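PDB 3CZP: putative polyphosphate kinase 2 from Pseudomonas aeruginosa PAO1, which transfers phosphate from inorganic polyphosphate to AMP to make ADP, using magnesium, and converts GMP to GDP less efficiently. Local coordinates for residues Gln298-Ala303 against Tyr402-Val407; Tyr329-Ile334 against Phe360-Arg365; Val407-Ala412 against Leu483-Asp488. All blocks are in the same frame, centred on the assembly; numbering follows the deposited sequence.

Interaction 1: residues Gln298-Ala303 against Tyr402-Val407; sequences QHSLVA and YGIIVV
V302 and I405 meet mainly through their backbones. V302 N donates to I405 O at 2.8 Å in an almost perfectly straight bond (179°), and V302 O in turn accepts V407 N at 2.8 Å, so V302 bonds to the residues on either side of V406. One step earlier S300 O takes the N-H of I405 at 2.8 Å. This ladder is the parallel pairing of strands 300-307 and 404-412, the first and fourth strands in chain order of a five-stranded sheet ordered 2-3-1-4-5, as in P-loop kinases. On the face carrying V302, its CG2 lies anti to the carbonyl carbon and meets CG2 of I404 at 3.6 Å, while S300 OG presses on I404 CG1 at 3.3 Å. On the other face I405 keeps CG2 anti to its backbone N (chi1 to CG1 -55°), which sets that methyl 3.6 Å from L301 CD1; helix 475-496 covers this face, with A493 against I405. Just before the ladder's sound bonds, the H299 ring turns its edge to G403, which closes the preceding helix in a Schellman motif. ND1 of H299 donates to a lone pair of G403 O at 2.8 Å, nearly in the ring plane, and NE2 is held by D497.

Interaction 2: residues Tyr329-Ile334 against Phe360-Arg365; sequences YHIVPI and FTIFDR
The carbonyl oxygen of D364 accepts two donors: the backbone N of I334, at 2.8 Å from D364 O and nearly straight at 176°, and a water that also donates to I334 O. That water lies 3.2 Å from D364 O and 2.7 Å from I334 O, joining the two segments just where the regular pairing ends. V332 is flanked by I362 and D364, and its N reaches I362 O at 2.7 Å, almost in line with the carbonyl. The bond from D364 N to V332 O is more bent, with the donor above the carbonyl plane. I334 points its CB toward the other strand, and its CG1, anti to the carbonyl carbon (chi1 -73°), comes close to R365 O and meets the edge of the F363 ring at CD1, 4.2 Å away. The same ring has T361 CG2 over one face, toward its rim, and that methyl also touches V332 CG2 at 3.7 Å, the two side chains crossing at a slant. On the opposite face of the sheet, I331 and I362 run side by side. The D364 carboxylate forms a salt bridge with R70 of the second subunit and a long, weak ion pair with K313, probably the lysine of the P-loop (Walker A). Strand 360-364, lying beside strand 300-307 and ending in D364 near K313, is consistent with the Walker B strand of a P-loop kinase.

Interaction 3: residues Val407-Ala412 against Leu483-Asp488; sequences VKFWLA and LRTIND
Strand 407-412 and helix 483-488 run nearly antiparallel, at 159°, with their axes 9.3 Å apart at closest approach, so that side chains alone bridge the gap. F409 carries most of the strand's share. Its CG stands anti to the carbonyl carbon (chi1 -62°), sending the ring out toward the helix, where it arrives edge first. F409 CE1 touches T485 CB at 3.6 Å, the two side chains approaching from opposite directions, and its CZ rests 3.9 Å from CG1 of I486, whose side chain crosses that of F409 at about a right angle. The ring's rim thus meets two successive helix residues. Beside it, V407 brings CG1 to 3.7 Å from the CG2 methyl of T485 and, more loosely, to I486 CG1. The F409 ring also meets that of F305, planes about 30° apart, and touches V470 of strand 467-471. Farther round the helix, D488 and N487 engage R286 and E283 of helix 273-292, which flanks helix 475-496. T485 is the one polar side chain in the contact, and its OG1, already bonded to K481 O one turn back along its own helix, sits at the F409 ring edge without a polar partner across the contact. Cohesion between sheet and helix here therefore comes mainly from van der Waals packing and burial of apolar surface.

Strand 300-307 lies at the middle of this example: interaction 1 pairs it with strand 404-412, while strand 360-364 of interaction 2 runs along its other edge. The centres of these two contacts are about 13 Å apart, and A303 O and F363 N, 2.8 Å apart, probably share a hydrogen bond between them. Interaction 3 uses the same strand as interaction 1, meets it at V407, and adds the helix that covers one face. L301 knits all three together: its CD2 lies 3.4 Å from F360 CE1 and 3.7 Å from I486 CG2. Interaction 2 reaches K313 through D364 and R365, and so probably borders the phosphate-binding site of this PPK2 domain.

Interaction 1: residues Gln298-Ala303 against Tyr402-Val407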
ATOM      1  N   GLN A 298       1.917 -18.425 -16.775  1.00 32.76           N
ATOM      2  CA  GLN A 298       2.096 -19.271 -15.614  1.00 33.96           C
ATOM      3  C   GLN A 298       3.207 -18.770 -14.712  1.00 32.32           C
ATOM      4  O   GLN A 298       3.453 -19.347 -13.657  1.00 33.63           O
ATOM      5  CB  GLN A 298       2.412 -20.671 -16.125  1.00 34.69           C
ATOM      6  CG  GLN A 298       3.108 -21.613 -15.170  1.00 38.61           C
ATOM      7  CD  GLN A 298       3.194 -23.029 -15.728  1.00 37.28           C
ATOM      8  OE1 GLN A 298       2.909 -23.259 -16.918  1.00 41.71           O
ATOM      9  NE2 GLN A 298       3.628 -23.984 -14.875  1.00 41.83           N
ATOM     10  N   HIS A 299       3.848 -17.673 -15.094  1.00 30.93           N
ATOM     11  CA  HIS A 299       5.070 -17.240 -14.470  1.00 29.00           C
ATOM     12  C   HIS A 299       5.127 -15.737 -14.237  1.00 29.24           C
ATOM     13  O   HIS A 299       4.280 -14.967 -14.677  1.00 28.29           O
ATOM     14  CB  HIS A 299       6.270 -17.620 -15.375  1.00 29.52           C
ATOM     15  CG  HIS A 299       6.491 -19.100 -15.503  1.00 29.81           C
ATOM     16  ND1 HIS A 299       6.979 -19.879 -14.467  1.00 31.35           N
ATOM     17  CD2 HIS A 299       6.278 -19.944 -16.536  1.00 28.23           C
ATOM     18  CE1 HIS A 299       7.061 -21.139 -14.866  1.00 31.49           C
ATOM     19  NE2 HIS A 299       6.634 -21.205 -16.115  1.00 30.00           N
ATOM     20  N   SER A 300       6.182 -15.328 -13.548  1.00 28.53           N
ATOM     21  CA  SER A 300       6.594 -13.943 -13.614  1.00 28.42           C
ATOM     22  C   SER A 300       8.123 -13.930 -13.506  1.00 28.39           C
ATOM     23  O   SER A 300       8.729 -14.971 -13.349  1.00 26.34           O
ATOM     24  CB  SER A 300       5.865 -13.093 -12.553  1.00 27.66           C
ATOM     25  OG  SER A 300       6.156 -13.608 -11.293  1.00 30.37           O
ATOM     26  N   LEU A 301       8.724 -12.746 -13.617  1.00 28.32           N
ATOM     27  CA  LEU A 301      10.170 -12.633 -13.636  1.00 28.83           C
ATOM     28  C   LEU A 301      10.596 -11.628 -12.597  1.00 28.81           C
ATOM     29  O   LEU A 301       9.976 -10.582 -12.461  1.00 28.84           O
ATOM     30  CB  LEU A 301      10.644 -12.230 -15.044  1.00 29.67           C
ATOM     31  CG  LEU A 301      12.120 -12.191 -15.465  1.00 29.93           C
ATOM     32  CD1 LEU A 301      12.711 -13.555 -15.324  1.00 32.04           C
ATOM     33  CD2 LEU A 301      12.210 -11.735 -16.953  1.00 30.00           C
ATOM     34  N   VAL A 302      11.637 -11.985 -11.849  1.00 28.74           N
ATOM     35  CA  VAL A 302      12.390 -11.041 -10.984  1.00 28.86           C
ATOM     36  C   VAL A 302      13.839 -11.056 -11.379  1.00 28.00           C
ATOM     37  O   VAL A 302      14.487 -12.116 -11.337  1.00 28.37           O
ATOM     38  CB  VAL A 302      12.205 -11.392  -9.480  1.00 28.92           C
ATOM     39  CG1 VAL A 302      13.122 -10.536  -8.588  1.00 30.90           C
ATOM     40  CG2 VAL A 302      10.742 -11.184  -9.092  1.00 27.52           C
ATOM     41  N   ALA A 303      14.350  -9.875 -11.765  1.00 28.00           N
ATOM     42  CA  ALA A 303      15.790  -9.630 -12.028  1.00 27.72           C
ATOM     43  C   ALA A 303      16.367  -8.717 -10.989  1.00 26.34           C
ATOM     44  O   ALA A 303      15.935  -7.573 -10.828  1.00 28.69           O
ATOM     45  CB  ALA A 303      16.040  -9.077 -13.435  1.00 26.73           C
ATOM     46  N   TYR A 402       6.042 -20.545  -6.326  1.00 27.51           N
ATOM     47  CA  TYR A 402       4.854 -19.998  -6.950  1.00 27.19           C
ATOM     48  C   TYR A 402       5.041 -19.883  -8.478  1.00 27.16           C
ATOM     49  O   TYR A 402       4.100 -19.657  -9.192  1.00 26.82           O
ATOM     50  CB  TYR A 402       4.501 -18.638  -6.283  1.00 26.78           C
ATOM     51  CG  TYR A 402       3.168 -18.110  -6.742  1.00 27.33           C
ATOM     52  CD1 TYR A 402       1.991 -18.679  -6.315  1.00 25.65           C
ATOM     53  CD2 TYR A 402       3.099 -17.079  -7.643  1.00 27.34           C
ATOM     54  CE1 TYR A 402       0.816 -18.203  -6.749  1.00 28.67           C
ATOM     55  CE2 TYR A 402       1.913 -16.636  -8.105  1.00 27.10           C
ATOM     56  CZ  TYR A 402       0.769 -17.176  -7.639  1.00 26.01           C
ATOM     57  OH  TYR A 402      -0.455 -16.711  -8.130  1.00 27.88           O
ATOM     58  N   GLY A 403       6.259 -20.081  -8.990  1.00 27.74           N
ATOM     59  CA  GLY A 403       6.530 -20.037 -10.460  1.00 27.29           C
ATOM     60  C   GLY A 403       7.234 -18.743 -10.898  1.00 27.99           C
ATOM     61  O   GLY A 403       7.358 -18.455 -12.080  1.00 29.53           O
ATOM     62  N   ILE A 404       7.698 -17.946  -9.941  1.00 27.58           N
ATOM     63  CA  ILE A 404       8.467 -16.750 -10.251  1.00 25.91           C
ATOM     64  C   ILE A 404       9.865 -17.175 -10.615  1.00 25.79           C
ATOM     65  O   ILE A 404      10.499 -17.957  -9.920  1.00 25.37           O
ATOM     66  CB  ILE A 404       8.484 -15.715  -9.084  1.00 25.49           C
ATOM     67  CG1 ILE A 404       7.024 -15.415  -8.643  1.00 26.06           C
ATOM     68  CG2 ILE A 404       9.276 -14.489  -9.480  1.00 23.51           C
ATOM     69  CD1 ILE A 404       6.827 -14.204  -7.711  1.00 24.81           C
ATOM     70  N   ILE A 405      10.319 -16.648 -11.747  1.00 26.20           N
ATOM     71  CA  ILE A 405      11.666 -16.840 -12.260  1.00 25.72           C
ATOM     72  C   ILE A 405      12.594 -15.811 -11.667  1.00 25.67           C
ATOM     73  O   ILE A 405      12.466 -14.650 -11.928  1.00 27.04           O
ATOM     74  CB  ILE A 405      11.660 -16.737 -13.795  1.00 26.61           C
ATOM     75  CG1 ILE A 405      10.647 -17.736 -14.390  1.00 24.14           C
ATOM     76  CG2 ILE A 405      13.080 -16.979 -14.403  1.00 24.10           C
ATOM     77  CD1 ILE A 405      10.419 -17.518 -15.854  1.00 26.16           C
ATOM     78  N   VAL A 406      13.559 -16.248 -10.888  1.00 26.23           N
ATOM     79  CA  VAL A 406      14.444 -15.347 -10.185  1.00 26.51           C
ATOM     80  C   VAL A 406      15.884 -15.382 -10.777  1.00 26.74           C
ATOM     81  O   VAL A 406      16.566 -16.441 -10.794  1.00 26.89           O
ATOM     82  CB  VAL A 406      14.443 -15.711  -8.711  1.00 27.00           C
ATOM     83  CG1 VAL A 406      15.425 -14.862  -7.944  1.00 25.27           C
ATOM     84  CG2 VAL A 406      12.994 -15.637  -8.141  1.00 25.47           C
ATOM     85  N   VAL A 407      16.328 -14.228 -11.276  1.00 24.50           N
ATOM     86  CA  VAL A 407      17.663 -14.082 -11.843  1.00 24.77           C
ATOM     87  C   VAL A 407      18.421 -13.025 -11.031  1.00 25.33           C
ATOM     88  O   VAL A 407      17.844 -12.000 -10.699  1.00 24.39           O
ATOM     89  CB  VAL A 407      17.544 -13.754 -13.349  1.00 25.08           C
ATOM     90  CG1 VAL A 407      18.896 -13.760 -13.978  1.00 26.53           C
ATOM     91  CG2 VAL A 407      16.669 -14.881 -14.068  1.00 21.67           C
TER

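Interaction 2: residues Tyr329-Ile334 against Phe360-Arg365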
ATOM      1  N   TYR A 329       6.980  -4.175 -17.660  1.00 30.98           N
ATOM      2  CA  TYR A 329       7.979  -4.266 -16.626  1.00 30.90           C
ATOM      3  C   TYR A 329       7.760  -3.154 -15.623  1.00 30.92           C
ATOM      4  O   TYR A 329       6.975  -2.223 -15.869  1.00 30.19           O
ATOM      5  CB  TYR A 329       9.422  -4.308 -17.189  1.00 30.36           C
ATOM      6  CG  TYR A 329       9.797  -3.084 -17.991  1.00 30.78           C
ATOM      7  CD1 TYR A 329      10.031  -1.864 -17.351  1.00 30.34           C
ATOM      8  CD2 TYR A 329       9.902  -3.127 -19.389  1.00 29.27           C
ATOM      9  CE1 TYR A 329      10.361  -0.752 -18.044  1.00 28.55           C
ATOM     10  CE2 TYR A 329      10.235  -1.976 -20.110  1.00 29.27           C
ATOM     11  CZ  TYR A 329      10.470  -0.809 -19.436  1.00 29.62           C
ATOM     12  OH  TYR A 329      10.769   0.345 -20.084  1.00 27.63           O
ATOM     13  N   HIS A 330       8.420  -3.314 -14.467  1.00 31.12           N
ATOM     14  CA  HIS A 330       8.349  -2.384 -13.337  1.00 30.78           C
ATOM     15  C   HIS A 330       9.745  -2.379 -12.744  1.00 30.10           C
ATOM     16  O   HIS A 330      10.218  -3.430 -12.338  1.00 29.65           O
ATOM     17  CB  HIS A 330       7.326  -2.887 -12.330  1.00 31.64           C
ATOM     18  CG  HIS A 330       7.258  -2.081 -11.061  1.00 34.63           C
ATOM     19  ND1 HIS A 330       7.197  -0.697 -11.053  1.00 41.07           N
ATOM     20  CD2 HIS A 330       7.176  -2.468  -9.766  1.00 38.90           C
ATOM     21  CE1 HIS A 330       7.093  -0.271  -9.807  1.00 41.15           C
ATOM     22  NE2 HIS A 330       7.085  -1.323  -9.002  1.00 43.72           N
ATOM     23  N   ILE A 331      10.439  -1.238 -12.767  1.00 27.91           N
ATOM     24  CA  ILE A 331      11.768  -1.154 -12.203  1.00 27.12           C
ATOM     25  C   ILE A 331      11.677  -0.479 -10.842  1.00 26.71           C
ATOM     26  O   ILE A 331      11.046   0.584 -10.715  1.00 25.65           O
ATOM     27  CB  ILE A 331      12.708  -0.357 -13.091  1.00 27.05           C
ATOM     28  CG1 ILE A 331      12.712  -0.910 -14.536  1.00 28.43           C
ATOM     29  CG2 ILE A 331      14.104  -0.335 -12.494  1.00 26.78           C
ATOM     30  CD1 ILE A 331      13.536  -0.033 -15.452  1.00 25.91           C
ATOM     31  N   VAL A 332      12.312  -1.095  -9.835  1.00 26.46           N
ATOM     32  CA  VAL A 332      12.338  -0.604  -8.453  1.00 25.52           C
ATOM     33  C   VAL A 332      13.767  -0.277  -8.050  1.00 26.36           C
ATOM     34  O   VAL A 332      14.542  -1.178  -7.793  1.00 26.89           O
ATOM     35  CB  VAL A 332      11.856  -1.660  -7.468  1.00 26.66           C
ATOM     36  CG1 VAL A 332      11.812  -1.087  -5.999  1.00 21.95           C
ATOM     37  CG2 VAL A 332      10.531  -2.227  -7.949  1.00 22.34           C
ATOM     38  N   PRO A 333      14.117   0.997  -7.998  1.00 26.06           N
ATOM     39  CA  PRO A 333      15.443   1.380  -7.536  1.00 27.00           C
ATOM     40  C   PRO A 333      15.460   1.413  -6.010  1.00 26.92           C
ATOM     41  O   PRO A 333      14.739   2.175  -5.393  1.00 28.98           O
ATOM     42  CB  PRO A 333      15.645   2.738  -8.208  1.00 27.40           C
ATOM     43  CG  PRO A 333      14.271   3.313  -8.340  1.00 25.94           C
ATOM     44  CD  PRO A 333      13.336   2.148  -8.454  1.00 26.71           C
ATOM     45  N   ILE A 334      16.210   0.525  -5.380  1.00 26.37           N
ATOM     46  CA  ILE A 334      16.054   0.348  -3.934  1.00 27.45           C
ATOM     47  C   ILE A 334      17.008   1.341  -3.319  1.00 27.76           C
ATOM     48  O   ILE A 334      18.147   1.343  -3.707  1.00 28.71           O
ATOM     49  CB  ILE A 334      16.384  -1.096  -3.502  1.00 26.61           C
ATOM     50  CG1 ILE A 334      15.244  -2.042  -3.961  1.00 27.88           C
ATOM     51  CG2 ILE A 334      16.673  -1.179  -2.031  1.00 27.87           C
ATOM     52  CD1 ILE A 334      13.887  -1.780  -3.350  1.00 27.30           C
ATOM     53  N   PHE A 360       7.021  -8.496 -14.716  1.00 25.22           N
ATOM     54  CA  PHE A 360       8.495  -8.543 -14.701  1.00 26.47           C
ATOM     55  C   PHE A 360       8.978  -7.390 -13.849  1.00 26.17           C
ATOM     56  O   PHE A 360       8.696  -6.270 -14.153  1.00 27.98           O
ATOM     57  CB  PHE A 360       9.000  -8.413 -16.155  1.00 27.60           C
ATOM     58  CG  PHE A 360      10.520  -8.418 -16.339  1.00 26.48           C
ATOM     59  CD1 PHE A 360      11.417  -8.748 -15.297  1.00 30.02           C
ATOM     60  CD2 PHE A 360      11.034  -8.082 -17.570  1.00 29.14           C
ATOM     61  CE1 PHE A 360      12.791  -8.742 -15.507  1.00 28.99           C
ATOM     62  CE2 PHE A 360      12.411  -8.049 -17.795  1.00 29.43           C
ATOM     63  CZ  PHE A 360      13.296  -8.377 -16.773  1.00 29.50           C
ATOM     64  N   THR A 361       9.625  -7.658 -12.728  1.00 26.80           N
ATOM     65  CA  THR A 361      10.093  -6.590 -11.827  1.00 26.72           C
ATOM     66  C   THR A 361      11.605  -6.675 -11.817  1.00 26.39           C
ATOM     67  O   THR A 361      12.192  -7.739 -11.715  1.00 26.13           O
ATOM     68  CB  THR A 361       9.575  -6.704 -10.404  1.00 27.50           C
ATOM     69  OG1 THR A 361       8.148  -6.687 -10.410  1.00 26.49           O
ATOM     70  CG2 THR A 361      10.135  -5.562  -9.518  1.00 26.66           C
ATOM     71  N   ILE A 362      12.225  -5.525 -11.984  1.00 25.98           N
ATOM     72  CA  ILE A 362      13.663  -5.396 -11.956  1.00 25.03           C
ATOM     73  C   ILE A 362      14.021  -4.578 -10.671  1.00 25.10           C
ATOM     74  O   ILE A 362      13.456  -3.474 -10.434  1.00 24.10           O
ATOM     75  CB  ILE A 362      14.115  -4.626 -13.186  1.00 25.64           C
ATOM     76  CG1 ILE A 362      13.701  -5.325 -14.502  1.00 26.38           C
ATOM     77  CG2 ILE A 362      15.628  -4.361 -13.109  1.00 26.25           C
ATOM     78  CD1 ILE A 362      14.306  -4.650 -15.771  1.00 26.06           C
ATOM     79  N   PHE A 363      14.962  -5.119  -9.886  1.00 24.18           N
ATOM     80  CA  PHE A 363      15.397  -4.547  -8.661  1.00 24.00           C
ATOM     81  C   PHE A 363      16.801  -4.004  -8.891  1.00 23.96           C
ATOM     82  O   PHE A 363      17.767  -4.743  -9.069  1.00 22.91           O
ATOM     83  CB  PHE A 363      15.365  -5.559  -7.521  1.00 23.47           C
ATOM     84  CG  PHE A 363      13.989  -5.895  -7.030  1.00 23.05           C
ATOM     85  CD1 PHE A 363      13.355  -5.078  -6.112  1.00 24.63           C
ATOM     86  CD2 PHE A 363      13.302  -7.009  -7.525  1.00 24.80           C
ATOM     87  CE1 PHE A 363      12.072  -5.361  -5.654  1.00 26.16           C
ATOM     88  CE2 PHE A 363      12.007  -7.327  -7.057  1.00 25.89           C
ATOM     89  CZ  PHE A 363      11.401  -6.498  -6.122  1.00 26.02           C
ATOM     90  N   ASP A 364      16.890  -2.697  -8.920  1.00 23.05           N
ATOM     91  CA  ASP A 364      18.165  -2.039  -8.942  1.00 22.93           C
ATOM     92  C   ASP A 364      18.609  -1.837  -7.506  1.00 23.36           C
ATOM     93  O   ASP A 364      18.174  -0.913  -6.819  1.00 22.85           O
ATOM     94  CB  ASP A 364      18.054  -0.733  -9.702  1.00 22.71           C
ATOM     95  CG  ASP A 364      19.405  -0.049  -9.898  1.00 24.73           C
ATOM     96  OD1 ASP A 364      20.471  -0.582  -9.478  1.00 26.13           O
ATOM     97  OD2 ASP A 364      19.400   1.051 -10.473  1.00 26.62           O
ATOM     98  N   ARG A 365      19.478  -2.747  -7.068  1.00 23.13           N
ATOM     99  CA  ARG A 365      19.725  -3.031  -5.653  1.00 24.20           C
ATOM    100  C   ARG A 365      18.496  -3.693  -5.062  1.00 23.05           C
ATOM    101  O   ARG A 365      17.442  -3.680  -5.671  1.00 23.26           O
ATOM    102  CB  ARG A 365      20.145  -1.795  -4.883  1.00 24.64           C
ATOM    103  CG  ARG A 365      21.270  -1.070  -5.549  1.00 24.90           C
ATOM    104  CD  ARG A 365      21.580   0.189  -4.836  1.00 27.80           C
ATOM    105  NE  ARG A 365      22.386  -0.080  -3.657  1.00 31.53           N
ATOM    106  CZ  ARG A 365      23.163   0.816  -3.054  1.00 35.91           C
ATOM    107  NH1 ARG A 365      23.255   2.056  -3.536  1.00 38.15           N
ATOM    108  NH2 ARG A 365      23.874   0.470  -1.968  1.00 35.34           N
TER
HETATM  109  O   HOH W   1      19.066   2.068  -6.168  1.00 53.49           O

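Interaction 3: residues Val407-Ala412 against Leu483-Asp488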
ATOM      1  N   VAL A 407      16.328 -14.228 -11.276  1.00 24.50           N
ATOM      2  CA  VAL A 407      17.663 -14.082 -11.843  1.00 24.77           C
ATOM      3  C   VAL A 407      18.421 -13.025 -11.031  1.00 25.33           C
ATOM      4  O   VAL A 407      17.844 -12.000 -10.699  1.00 24.39           O
ATOM      5  CB  VAL A 407      17.544 -13.754 -13.349  1.00 25.08           C
ATOM      6  CG1 VAL A 407      18.896 -13.760 -13.978  1.00 26.53           C
ATOM      7  CG2 VAL A 407      16.669 -14.881 -14.068  1.00 21.67           C
ATOM      8  N   LYS A 408      19.683 -13.285 -10.673  1.00 24.18           N
ATOM      9  CA  LYS A 408      20.467 -12.405  -9.795  1.00 24.00           C
ATOM     10  C   LYS A 408      21.855 -12.100 -10.382  1.00 23.43           C
ATOM     11  O   LYS A 408      22.623 -13.010 -10.673  1.00 23.66           O
ATOM     12  CB  LYS A 408      20.663 -13.101  -8.432  1.00 24.52           C
ATOM     13  CG  LYS A 408      19.397 -13.297  -7.606  1.00 22.83           C
ATOM     14  CD  LYS A 408      19.732 -13.867  -6.231  1.00 24.16           C
ATOM     15  CE  LYS A 408      20.159 -15.323  -6.250  1.00 24.96           C
ATOM     16  NZ  LYS A 408      20.232 -15.999  -4.852  1.00 20.99           N
ATOM     17  N   PHE A 409      22.185 -10.824 -10.531  1.00 23.80           N
ATOM     18  CA  PHE A 409      23.430 -10.403 -11.165  1.00 23.70           C
ATOM     19  C   PHE A 409      24.332  -9.643 -10.189  1.00 24.58           C
ATOM     20  O   PHE A 409      23.904  -8.692  -9.548  1.00 25.04           O
ATOM     21  CB  PHE A 409      23.125  -9.491 -12.387  1.00 24.08           C
ATOM     22  CG  PHE A 409      22.324 -10.173 -13.510  1.00 23.79           C
ATOM     23  CD1 PHE A 409      22.916 -11.124 -14.344  1.00 24.78           C
ATOM     24  CD2 PHE A 409      20.998  -9.871 -13.711  1.00 23.17           C
ATOM     25  CE1 PHE A 409      22.208 -11.739 -15.317  1.00 23.44           C
ATOM     26  CE2 PHE A 409      20.294 -10.481 -14.725  1.00 24.25           C
ATOM     27  CZ  PHE A 409      20.893 -11.412 -15.518  1.00 25.19           C
ATOM     28  N   TRP A 410      25.597 -10.033 -10.129  1.00 24.93           N
ATOM     29  CA  TRP A 410      26.616  -9.249  -9.507  1.00 25.50           C
ATOM     30  C   TRP A 410      27.510  -8.792 -10.615  1.00 26.04           C
ATOM     31  O   TRP A 410      28.203  -9.597 -11.215  1.00 26.56           O
ATOM     32  CB  TRP A 410      27.452 -10.042  -8.484  1.00 25.49           C
ATOM     33  CG  TRP A 410      28.556  -9.207  -7.994  1.00 25.82           C
ATOM     34  CD1 TRP A 410      29.872  -9.205  -8.438  1.00 27.32           C
ATOM     35  CD2 TRP A 410      28.458  -8.128  -7.052  1.00 27.04           C
ATOM     36  NE1 TRP A 410      30.588  -8.199  -7.787  1.00 26.65           N
ATOM     37  CE2 TRP A 410      29.752  -7.534  -6.940  1.00 25.37           C
ATOM     38  CE3 TRP A 410      27.403  -7.599  -6.301  1.00 27.40           C
ATOM     39  CZ2 TRP A 410      30.008  -6.457  -6.096  1.00 28.32           C
ATOM     40  CZ3 TRP A 410      27.672  -6.509  -5.452  1.00 27.50           C
ATOM     41  CH2 TRP A 410      28.945  -5.951  -5.362  1.00 26.52           C
ATOM     42  N   LEU A 411      27.466  -7.500 -10.903  1.00 26.55           N
ATOM     43  CA  LEU A 411      28.324  -6.933 -11.934  1.00 27.42           C
ATOM     44  C   LEU A 411      29.668  -6.581 -11.306  1.00 27.89           C
ATOM     45  O   LEU A 411      29.770  -5.697 -10.447  1.00 28.30           O
ATOM     46  CB  LEU A 411      27.699  -5.707 -12.624  1.00 27.47           C
ATOM     47  CG  LEU A 411      26.831  -6.012 -13.858  1.00 28.86           C
ATOM     48  CD1 LEU A 411      25.686  -6.942 -13.552  1.00 29.22           C
ATOM     49  CD2 LEU A 411      26.315  -4.656 -14.443  1.00 27.15           C
ATOM     50  N   ALA A 412      30.703  -7.268 -11.777  1.00 27.73           N
ATOM     51  CA  ALA A 412      32.036  -7.147 -11.199  1.00 28.12           C
ATOM     52  C   ALA A 412      32.934  -6.301 -12.110  1.00 28.99           C
ATOM     53  O   ALA A 412      33.000  -6.536 -13.313  1.00 28.45           O
ATOM     54  CB  ALA A 412      32.628  -8.542 -10.956  1.00 27.67           C
ATOM     55  N   LEU A 483      21.311 -10.152 -20.644  1.00 28.15           N
ATOM     56  CA  LEU A 483      20.166 -10.526 -21.462  1.00 28.37           C
ATOM     57  C   LEU A 483      20.166 -12.051 -21.670  1.00 29.29           C
ATOM     58  O   LEU A 483      19.159 -12.703 -21.431  1.00 29.91           O
ATOM     59  CB  LEU A 483      20.179  -9.797 -22.805  1.00 28.97           C
ATOM     60  CG  LEU A 483      19.502  -8.417 -22.880  1.00 29.31           C
ATOM     61  CD1 LEU A 483      20.190  -7.608 -23.951  1.00 27.02           C
ATOM     62  CD2 LEU A 483      18.015  -8.531 -23.175  1.00 28.10           C
ATOM     63  N   ARG A 484      21.303 -12.621 -22.054  1.00 28.26           N
ATOM     64  CA  ARG A 484      21.338 -14.067 -22.333  1.00 28.43           C
ATOM     65  C   ARG A 484      20.923 -14.918 -21.120  1.00 27.72           C
ATOM     66  O   ARG A 484      20.244 -15.920 -21.272  1.00 26.09           O
ATOM     67  CB  ARG A 484      22.694 -14.487 -22.760  1.00 27.67           C
ATOM     68  CG  ARG A 484      22.758 -15.875 -23.359  1.00 29.63           C
ATOM     69  CD  ARG A 484      24.168 -16.162 -23.824  1.00 28.59           C
ATOM     70  NE  ARG A 484      24.536 -15.526 -25.082  1.00 29.75           N
ATOM     71  CZ  ARG A 484      25.531 -14.640 -25.255  1.00 29.33           C
ATOM     72  NH1 ARG A 484      25.791 -14.181 -26.469  1.00 23.73           N
ATOM     73  NH2 ARG A 484      26.233 -14.166 -24.218  1.00 30.25           N
ATOM     74  N   THR A 485      21.356 -14.502 -19.933  1.00 28.11           N
ATOM     75  CA  THR A 485      21.013 -15.186 -18.702  1.00 28.00           C
ATOM     76  C   THR A 485      19.525 -15.156 -18.399  1.00 29.41           C
ATOM     77  O   THR A 485      18.919 -16.186 -18.017  1.00 30.89           O
ATOM     78  CB  THR A 485      21.743 -14.603 -17.492  1.00 28.77           C
ATOM     79  OG1 THR A 485      23.160 -14.634 -17.697  1.00 22.96           O
ATOM     80  CG2 THR A 485      21.379 -15.414 -16.217  1.00 26.61           C
ATOM     81  N   ILE A 486      18.941 -13.978 -18.487  1.00 29.37           N
ATOM     82  CA  ILE A 486      17.505 -13.853 -18.352  1.00 30.33           C
ATOM     83  C   ILE A 486      16.805 -14.841 -19.282  1.00 30.64           C
ATOM     84  O   ILE A 486      16.005 -15.634 -18.832  1.00 32.26           O
ATOM     85  CB  ILE A 486      17.027 -12.406 -18.578  1.00 30.29           C
ATOM     86  CG1 ILE A 486      17.518 -11.515 -17.417  1.00 29.29           C
ATOM     87  CG2 ILE A 486      15.508 -12.293 -18.636  1.00 29.17           C
ATOM     88  CD1 ILE A 486      17.311 -10.064 -17.715  1.00 29.86           C
ATOM     89  N   ASN A 487      17.144 -14.795 -20.566  1.00 31.12           N
ATOM     90  CA  ASN A 487      16.573 -15.655 -21.574  1.00 30.77           C
ATOM     91  C   ASN A 487      16.797 -17.134 -21.290  1.00 30.76           C
ATOM     92  O   ASN A 487      15.866 -17.928 -21.438  1.00 29.48           O
ATOM     93  CB  ASN A 487      17.178 -15.324 -22.965  1.00 30.04           C
ATOM     94  CG  ASN A 487      16.763 -13.922 -23.499  1.00 30.17           C
ATOM     95  OD1 ASN A 487      15.757 -13.361 -23.077  1.00 25.83           O
ATOM     96  ND2 ASN A 487      17.539 -13.384 -24.454  1.00 25.01           N
ATOM     97  N   ASP A 488      18.035 -17.516 -20.927  1.00 31.25           N
ATOM     98  CA  ASP A 488      18.306 -18.936 -20.537  1.00 31.20           C
ATOM     99  C   ASP A 488      17.382 -19.355 -19.358  1.00 31.34           C
ATOM    100  O   ASP A 488      16.872 -20.475 -19.328  1.00 30.44           O
ATOM    101  CB  ASP A 488      19.764 -19.157 -20.080  1.00 30.48           C
ATOM    102  CG  ASP A 488      20.767 -19.056 -21.193  1.00 31.04           C
ATOM    103  OD1 ASP A 488      20.376 -19.054 -22.384  1.00 25.47           O
ATOM    104  OD2 ASP A 488      21.983 -18.990 -20.854  1.00 31.03           O
TER